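Local coordinates for folylpolyglutamate synthase/dihydrofolate synthase (Thermotoga maritima, PDB 1O5Z), which probably adds L-glutamate to dihydropteroate and to tetrahydrofolyl-polyglutamate chains, spending ATP with the help of magnesium, at residues A[40-45]-A[139-144]; A[307-312]-A[426-431]. All coordinates share one frame; numbering follows the deposited sequence.

Contact 1. Residues A[40-45]-A[139-144]; sequences MLLSKL and MAFLYF
Leu42 and Phe141 meet with their side chains crossing at about a right angle, and both methyls of the leucine come to the CD1 corner of the phenylalanine from the same side of the ring plane. They share that ring atom: Leu42 CD1 and Leu42 CD2 each lie 3.8 Å from Phe141 CD1. From there the branches part, Leu42 CD1 leaning on to Phe141 CE1 at 4.0 Å and Leu42 CD2 turning back to Phe141 CB at 3.9 Å. The approach to the ring is oblique. In both residues CG stands opposite the carbonyl carbon and beside the backbone N (chi1 -72° in Leu42, -78° in Phe141); this carries the leucine fork across the gap, although the Leu42 CB itself does not point at the other helix.

A second, looser touch follows where the backbones come nearer, with the CA atoms of Leu45 and Leu142 7.4 Å apart. Here CB points across from both residues, and the branches meet methyl to methyl, Leu45 CD2 to Leu142 CD2 at 4.2 Å. The join is wholly apolar and mostly buried.

It fastens the C-terminal end of helix 36-44 to helix 132-146. Helix 105-122 adds Ile118 against Leu45 and Met115 against Leu142, His49 and Val167 pack on Leu42, and Phe141 reaches Leu154 of strand 151-155, an inner strand of the large mixed sheet.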
# COMPACT_ATOMS: atom_id res chain seq x y z
N MET A 40 9.53 18.51 -15.02
CA MET A 40 9.88 19.91 -14.81
C MET A 40 10.04 20.27 -13.32
O MET A 40 10.96 20.96 -12.95
CB MET A 40 8.79 20.77 -15.46
CG MET A 40 9.05 22.25 -15.47
SD MET A 40 7.69 23.21 -16.22
CE MET A 40 7.34 22.14 -17.64
N LEU A 41 9.14 19.84 -12.47
CA LEU A 41 9.31 20.07 -11.03
C LEU A 41 10.65 19.53 -10.54
O LEU A 41 11.45 20.26 -9.96
CB LEU A 41 8.17 19.43 -10.24
CG LEU A 41 8.14 19.47 -8.72
CD1 LEU A 41 8.34 20.89 -8.22
CD2 LEU A 41 6.84 18.90 -8.20
N LEU A 42 10.92 18.27 -10.82
CA LEU A 42 12.16 17.66 -10.42
C LEU A 42 13.41 18.35 -11.00
O LEU A 42 14.41 18.52 -10.31
CB LEU A 42 12.14 16.16 -10.78
CG LEU A 42 11.22 15.29 -9.91
CD1 LEU A 42 11.10 13.88 -10.46
CD2 LEU A 42 11.78 15.22 -8.53
N SER A 43 13.33 18.76 -12.26
CA SER A 43 14.41 19.48 -12.88
C SER A 43 14.74 20.76 -12.13
O SER A 43 15.87 21.08 -11.95
CB SER A 43 14.02 19.88 -14.28
OG SER A 43 15.09 20.54 -14.91
N LYS A 44 13.71 21.49 -11.73
CA LYS A 44 13.89 22.74 -11.02
C LYS A 44 14.42 22.47 -9.59
O LYS A 44 15.02 23.34 -9.01
CB LYS A 44 12.56 23.52 -10.98
CG LYS A 44 12.10 24.01 -12.36
CD LYS A 44 11.40 25.39 -12.27
CE LYS A 44 11.31 26.11 -13.60
NZ LYS A 44 12.44 27.09 -13.95
N LEU A 45 14.21 21.26 -9.06
CA LEU A 45 14.75 20.86 -7.77
C LEU A 45 16.12 20.20 -7.87
O LEU A 45 16.65 19.73 -6.87
CB LEU A 45 13.79 19.89 -7.05
CG LEU A 45 12.40 20.48 -6.74
CD1 LEU A 45 11.43 19.39 -6.30
CD2 LEU A 45 12.45 21.61 -5.71
N MET A 139 8.45 15.64 -3.38
CA MET A 139 8.83 15.75 -1.99
C MET A 139 9.61 14.53 -1.53
O MET A 139 10.63 14.66 -0.91
CB MET A 139 7.61 15.87 -1.12
CG MET A 139 6.92 17.22 -1.15
SD MET A 139 5.53 17.28 0.07
CE MET A 139 6.28 16.35 1.46
N ALA A 140 9.11 13.34 -1.82
CA ALA A 140 9.83 12.14 -1.47
C ALA A 140 11.18 12.11 -2.12
O ALA A 140 12.16 11.89 -1.47
CB ALA A 140 9.03 10.94 -1.85
N PHE A 141 11.24 12.35 -3.43
CA PHE A 141 12.52 12.33 -4.15
C PHE A 141 13.53 13.28 -3.57
O PHE A 141 14.70 12.97 -3.44
CB PHE A 141 12.34 12.67 -5.62
CG PHE A 141 11.81 11.55 -6.45
CD1 PHE A 141 10.79 11.78 -7.36
CD2 PHE A 141 12.38 10.27 -6.40
CE1 PHE A 141 10.27 10.73 -8.18
CE2 PHE A 141 11.89 9.25 -7.22
CZ PHE A 141 10.83 9.49 -8.12
N LEU A 142 13.06 14.47 -3.24
CA LEU A 142 13.93 15.50 -2.67
C LEU A 142 14.41 15.07 -1.27
O LEU A 142 15.57 15.19 -0.92
CB LEU A 142 13.12 16.81 -2.56
CG LEU A 142 13.91 18.03 -2.14
CD1 LEU A 142 15.13 18.15 -2.97
CD2 LEU A 142 13.07 19.32 -2.19
N TYR A 143 13.49 14.53 -0.48
CA TYR A 143 13.80 14.09 0.86
C TYR A 143 14.88 12.98 0.82
O TYR A 143 15.84 13.04 1.54
CB TYR A 143 12.52 13.59 1.50
CG TYR A 143 12.66 12.98 2.84
CD1 TYR A 143 12.85 13.76 3.96
CD2 TYR A 143 12.51 11.60 3.01
CE1 TYR A 143 12.93 13.20 5.20
CE2 TYR A 143 12.57 11.03 4.25
CZ TYR A 143 12.76 11.84 5.35
OH TYR A 143 12.84 11.30 6.60
N PHE A 144 14.69 12.00 -0.05
CA PHE A 144 15.65 10.95 -0.23
C PHE A 144 16.99 11.50 -0.60
O PHE A 144 17.98 10.96 -0.15
CB PHE A 144 15.18 9.96 -1.30
CG PHE A 144 13.87 9.32 -1.01
CD1 PHE A 144 13.44 9.13 0.30
CD2 PHE A 144 13.06 8.89 -2.04
CE1 PHE A 144 12.21 8.53 0.58
CE2 PHE A 144 11.84 8.29 -1.78
CZ PHE A 144 11.41 8.11 -0.43

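Contact 2. Residues A[307-312]-A[426-431]; sequences RFEILE and YVREFL
Glu309 and Arg428 reach each other as two outstretched arms: the glutamate turns CG away from its backbone N (chi1 -149°) and stays extended beyond it, while the arginine also turns CG away from its backbone N and runs straight from CG to NE. The arms cross at about a right angle, yet the last turn of the arginine (chi4 -82°) brings its guanidinium to within 16° of the carboxylate plane. The result is a side-on, two-bond salt bridge: Arg428 NE donates to Glu309 OE1 at 2.8 Å and Arg428 NH2 to Glu309 OE2 at 2.6 Å. Both oxygens accept through their syn lone pairs, and both lie close to the guanidinium plane. Two parallel bonds of this kind hold the groups flat and resist rotation of either; opposed charges should strengthen them. Gly306 N also donates to Glu309 OE1, tying the carboxylate back to its own chain, while Leu305 and Leu320 pack on Arg428.

Two residues along the strand, Leu311 adds an apolar touch, Leu311 CD1 lying 4.4 Å from Leu431 CB, and Ile408 covers Leu431 from helix 404-409. Close by, Lys313 NZ bonds to Leu431 O.

The edge strand 309-313, antiparallel to 316-320, is thus fixed to helix 421-433. Phe308 and Glu309 both face Leu320 of the adjacent strand, forming a G1 beta bulge. The arrangement is helix-on-sheet packing in the alpha/beta glutamate ligase domain of the Mur ligase family.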
# COMPACT_ATOMS: atom_id res chain seq x y z
N ARG A 307 -4.36 -4.09 5.65
CA ARG A 307 -4.53 -5.03 4.62
C ARG A 307 -4.46 -6.39 5.29
O ARG A 307 -3.42 -7.02 5.35
CB ARG A 307 -3.42 -4.84 3.61
CG ARG A 307 -3.46 -3.43 2.89
CD ARG A 307 -4.22 -3.39 1.57
NE ARG A 307 -4.49 -4.77 1.19
CZ ARG A 307 -4.53 -5.24 -0.04
NH1 ARG A 307 -4.37 -4.46 -1.10
NH2 ARG A 307 -4.77 -6.53 -0.21
N PHE A 308 -5.60 -6.82 5.81
CA PHE A 308 -5.75 -8.08 6.57
C PHE A 308 -4.70 -8.13 7.60
O PHE A 308 -3.91 -9.08 7.69
CB PHE A 308 -5.75 -9.36 5.72
CG PHE A 308 -6.30 -10.56 6.46
CD1 PHE A 308 -7.63 -10.58 6.85
CD2 PHE A 308 -5.49 -11.62 6.82
CE1 PHE A 308 -8.14 -11.65 7.54
CE2 PHE A 308 -6.02 -12.68 7.52
CZ PHE A 308 -7.35 -12.67 7.90
N GLU A 309 -4.74 -7.04 8.35
CA GLU A 309 -3.82 -6.77 9.41
C GLU A 309 -4.49 -7.23 10.68
O GLU A 309 -5.59 -6.77 10.98
CB GLU A 309 -3.58 -5.26 9.53
CG GLU A 309 -2.22 -4.98 10.04
CD GLU A 309 -2.04 -3.58 10.49
OE1 GLU A 309 -2.81 -2.71 10.02
OE2 GLU A 309 -1.14 -3.37 11.31
N ILE A 310 -3.83 -8.10 11.41
CA ILE A 310 -4.33 -8.52 12.70
C ILE A 310 -3.46 -7.92 13.77
O ILE A 310 -2.26 -8.14 13.76
CB ILE A 310 -4.32 -10.09 12.82
CG1 ILE A 310 -5.35 -10.70 11.87
CG2 ILE A 310 -4.64 -10.52 14.25
CD1 ILE A 310 -4.78 -11.09 10.63
N LEU A 311 -4.08 -7.19 14.70
CA LEU A 311 -3.41 -6.57 15.81
C LEU A 311 -3.99 -7.12 17.10
O LEU A 311 -5.17 -6.94 17.34
CB LEU A 311 -3.68 -5.06 15.82
CG LEU A 311 -2.67 -4.04 15.31
CD1 LEU A 311 -3.19 -2.64 15.68
CD2 LEU A 311 -1.26 -4.24 15.87
N GLU A 312 -3.17 -7.76 17.92
CA GLU A 312 -3.56 -8.13 19.27
C GLU A 312 -3.33 -6.91 20.13
O GLU A 312 -2.21 -6.40 20.22
CB GLU A 312 -2.75 -9.28 19.83
CG GLU A 312 -3.49 -10.61 19.83
CD GLU A 312 -3.42 -11.37 21.16
OE1 GLU A 312 -2.42 -11.19 21.91
OE2 GLU A 312 -4.37 -12.17 21.45
N TYR A 426 -8.55 5.13 11.06
CA TYR A 426 -8.93 5.84 12.27
C TYR A 426 -8.86 4.97 13.50
O TYR A 426 -8.29 5.33 14.51
CB TYR A 426 -10.34 6.34 12.09
CG TYR A 426 -10.92 7.18 13.22
CD1 TYR A 426 -10.67 8.55 13.32
CD2 TYR A 426 -11.77 6.60 14.15
CE1 TYR A 426 -11.25 9.27 14.32
CE2 TYR A 426 -12.32 7.31 15.15
CZ TYR A 426 -12.07 8.63 15.24
OH TYR A 426 -12.69 9.28 16.27
N VAL A 427 -9.45 3.81 13.40
CA VAL A 427 -9.40 2.81 14.48
C VAL A 427 -7.99 2.26 14.74
O VAL A 427 -7.60 2.05 15.86
CB VAL A 427 -10.36 1.67 14.13
CG1 VAL A 427 -10.15 0.46 15.05
CG2 VAL A 427 -11.80 2.19 14.19
N ARG A 428 -7.24 1.99 13.69
CA ARG A 428 -5.88 1.56 13.83
C ARG A 428 -5.11 2.60 14.55
O ARG A 428 -4.26 2.29 15.38
CB ARG A 428 -5.25 1.36 12.46
CG ARG A 428 -3.98 0.58 12.52
CD ARG A 428 -3.17 0.61 11.26
NE ARG A 428 -2.12 -0.38 11.39
CZ ARG A 428 -1.01 -0.16 12.04
NH1 ARG A 428 -0.78 1.03 12.52
NH2 ARG A 428 -0.09 -1.10 12.15
N GLU A 429 -5.34 3.86 14.23
CA GLU A 429 -4.54 4.87 14.89
C GLU A 429 -4.82 4.85 16.40
O GLU A 429 -3.92 4.98 17.21
CB GLU A 429 -4.78 6.27 14.33
CG GLU A 429 -3.67 7.21 14.79
CD GLU A 429 -3.80 8.62 14.31
OE1 GLU A 429 -4.66 8.83 13.48
OE2 GLU A 429 -3.05 9.52 14.79
N PHE A 430 -6.07 4.70 16.76
CA PHE A 430 -6.40 4.78 18.14
C PHE A 430 -5.90 3.59 18.89
O PHE A 430 -5.43 3.70 20.01
CB PHE A 430 -7.87 4.94 18.34
CG PHE A 430 -8.21 5.43 19.71
CD1 PHE A 430 -8.06 6.77 20.02
CD2 PHE A 430 -8.64 4.54 20.70
CE1 PHE A 430 -8.34 7.22 21.29
CE2 PHE A 430 -8.92 5.00 21.97
CZ PHE A 430 -8.77 6.32 22.27
N LEU A 431 -6.00 2.44 18.26
CA LEU A 431 -5.54 1.21 18.84
C LEU A 431 -4.04 1.19 19.08
O LEU A 431 -3.54 0.64 20.08
CB LEU A 431 -5.91 0.05 17.90
CG LEU A 431 -7.34 -0.51 17.98
CD1 LEU A 431 -7.52 -1.60 16.95
CD2 LEU A 431 -7.67 -1.00 19.39

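In the fold
The two contacts lie on opposite sides of the centre of the chain, their own centres 33 Å apart and their nearest atoms about 18 Å, so neither touches the other. Along the chain, contact 1 is complete before contact 2 begins. Contact 1 belongs to the region of the eight-stranded mixed sheet, its later segment within the Mur ligase middle domain, a P-loop NTPase relative; contact 2 belongs to the six-stranded sheet of the glutamate ligase domain. One joins two helices by hydrocarbon alone, whereas the other pairs a strand with a helix chiefly through charge. Neither contact includes bound nucleotide or folate; a sulfate near contact 2 is held by Arg307 and is probably a crystallisation additive.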